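Local coordinates for small archaeal modifier protein 1 (Haloferax volcanii DS2, PDB 4HRO) that is a ubiquitin-like protein modifier attached covalently to lysines of target proteins, and also carries sulfur in molybdenum cofactor biosynthesis, at residues M4-L8 against A34-L38. Residues are numbered along the deposited sequence; the frame is centred on the assembly and turned at random.
Sequences MEWKL and ALDAL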
loop_
_atom_site.group_PDB
_atom_site.type_symbol
_atom_site.label_atom_id
_atom_site.label_comp_id
_atom_site.label_asym_id
_atom_site.label_seq_id
_atom_site.Cartn_x
_atom_site.Cartn_y
_atom_site.Cartn_z
ATOM N N MET A 4 -10.612 -2.596 -2.785
ATOM C CA MET A 4 -9.743 -1.760 -3.605
ATOM C C MET A 4 -8.526 -2.586 -3.982
ATOM O O MET A 4 -8.422 -3.751 -3.596
ATOM C CB MET A 4 -9.396 -0.457 -2.861
ATOM C CG MET A 4 -8.705 -0.667 -1.520
ATOM S SD MET A 4 -8.760 0.767 -0.411
ATOM C CE MET A 4 -10.517 0.811 -0.052
ATOM N N GLU A 5 -7.589 -1.992 -4.707
ATOM C CA GLU A 5 -6.485 -2.767 -5.240
ATOM C C GLU A 5 -5.205 -1.962 -5.242
ATOM O O GLU A 5 -5.220 -0.785 -5.629
ATOM C CB GLU A 5 -6.829 -3.245 -6.645
ATOM C CG GLU A 5 -5.916 -4.313 -7.199
ATOM C CD GLU A 5 -6.466 -4.922 -8.467
ATOM O OE1 GLU A 5 -7.193 -4.230 -9.209
ATOM O OE2 GLU A 5 -6.168 -6.095 -8.731
ATOM N N TRP A 6 -4.119 -2.611 -4.811
ATOM C CA TRP A 6 -2.776 -2.069 -4.866
ATOM C C TRP A 6 -2.079 -2.542 -6.134
ATOM O O TRP A 6 -2.164 -3.729 -6.502
ATOM C CB TRP A 6 -1.955 -2.568 -3.675
ATOM C CG TRP A 6 -2.258 -1.880 -2.393
ATOM C CD1 TRP A 6 -3.119 -2.290 -1.421
ATOM C CD2 TRP A 6 -1.696 -0.650 -1.943
ATOM N NE1 TRP A 6 -3.126 -1.383 -0.378
ATOM C CE2 TRP A 6 -2.259 -0.365 -0.681
ATOM C CE3 TRP A 6 -0.781 0.258 -2.493
ATOM C CZ2 TRP A 6 -1.932 0.784 0.038
ATOM C CZ3 TRP A 6 -0.459 1.394 -1.777
ATOM C CH2 TRP A 6 -1.031 1.646 -0.532
ATOM N N LYS A 7 -1.341 -1.632 -6.760
ATOM C CA LYS A 7 -0.324 -1.977 -7.735
ATOM C C LYS A 7 1.043 -1.806 -7.122
ATOM O O LYS A 7 1.299 -0.835 -6.398
ATOM C CB LYS A 7 -0.453 -1.117 -8.984
ATOM C CG LYS A 7 -1.430 -1.727 -9.966
ATOM C CD LYS A 7 -1.477 -0.962 -11.253
ATOM C CE LYS A 7 -2.034 -1.816 -12.365
ATOM N NZ LYS A 7 -2.207 -1.015 -13.584
ATOM N N LEU A 8 1.899 -2.789 -7.401
ATOM C CA LEU A 8 3.261 -2.848 -6.887
ATOM C C LEU A 8 4.241 -2.891 -8.054
ATOM O O LEU A 8 3.919 -3.388 -9.129
ATOM C CB LEU A 8 3.454 -4.125 -6.070
ATOM C CG LEU A 8 2.492 -4.352 -4.906
ATOM C CD1 LEU A 8 2.797 -5.712 -4.256
ATOM C CD2 LEU A 8 2.498 -3.226 -3.920
ATOM N N ALA A 34 -4.975 0.649 4.569
ATOM C CA ALA A 34 -4.954 -0.161 3.343
ATOM C C ALA A 34 -3.545 -0.713 3.062
ATOM O O ALA A 34 -3.404 -1.844 2.573
ATOM C CB ALA A 34 -5.460 0.647 2.153
ATOM N N LEU A 35 -2.513 0.062 3.399
ATOM C CA LEU A 35 -1.143 -0.406 3.259
ATOM C C LEU A 35 -0.852 -1.556 4.231
ATOM O O LEU A 35 -0.215 -2.544 3.872
ATOM C CB LEU A 35 -0.194 0.775 3.461
ATOM C CG LEU A 35 1.291 0.481 3.352
ATOM C CD1 LEU A 35 1.660 -0.170 2.016
ATOM C CD2 LEU A 35 2.080 1.769 3.579
ATOM N N ASP A 36 -1.341 -1.440 5.456
ATOM C CA ASP A 36 -1.200 -2.520 6.428
ATOM C C ASP A 36 -1.952 -3.772 5.981
ATOM O O ASP A 36 -1.493 -4.891 6.231
ATOM C CB ASP A 36 -1.697 -2.076 7.800
ATOM C CG ASP A 36 -0.686 -1.213 8.561
ATOM O OD1 ASP A 36 0.482 -1.068 8.111
ATOM O OD2 ASP A 36 -1.087 -0.683 9.624
ATOM N N ALA A 37 -3.084 -3.605 5.300
ATOM C CA ALA A 37 -3.803 -4.762 4.739
ATOM C C ALA A 37 -2.971 -5.438 3.644
ATOM O O ALA A 37 -2.909 -6.665 3.582
ATOM C CB ALA A 37 -5.172 -4.342 4.216
ATOM N N LEU A 38 -2.315 -4.645 2.800
ATOM C CA LEU A 38 -1.420 -5.187 1.785
ATOM C C LEU A 38 -0.296 -5.996 2.427
ATOM O O LEU A 38 0.022 -7.100 1.999
ATOM C CB LEU A 38 -0.838 -4.049 0.953
ATOM C CG LEU A 38 0.346 -4.402 0.054
ATOM C CD1 LEU A 38 -0.020 -5.406 -1.028
ATOM C CD2 LEU A 38 0.896 -3.141 -0.573
#
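Trp6 reaches from the strand to the helix and donates a weak hydrogen bond from NE1 to the backbone O of Ala34, 3.0 Å long but bent to 139° at the hydrogen. The carbonyl lies at the ring edge, near its plane, and also accepts the helical bond from Leu38 N, so two donors share one buried oxygen. Beside it, CZ2 of the indole lies against the helix backbone, 3.5 Å from Leu35 N.

A CH-pi contact covers one face of the indole: Leu38 CD2 stands 3.9 Å from the centroid of the five-membered ring, 16° off the normal. Leu38 extends away from its own backbone N (chi1 167°), which carries its branch toward the ring.

Apolar side-chain pairs complete the contact. Leu38 CB meets Trp6 CD1 at 3.7 Å. Leu8 and Leu38 slide past each other in opposite directions, their CD2 methyls 3.7 Å apart, and Met4 SD borders Ala34 CB. Replacing Trp6 by alanine removes the ring and its N-H, which is likely to leave a gap beneath Leu38 and Leu35 and the Ala34 carbonyl with the helical donor alone.

Strand 2-8 and helix 31-41 thus cross in the beta-grasp core; Leu81 and Leu83 of strand 80-84 touch Trp6, Val21 of strand 20-25 touches Leu38, and helix 10-16 packs on Leu8.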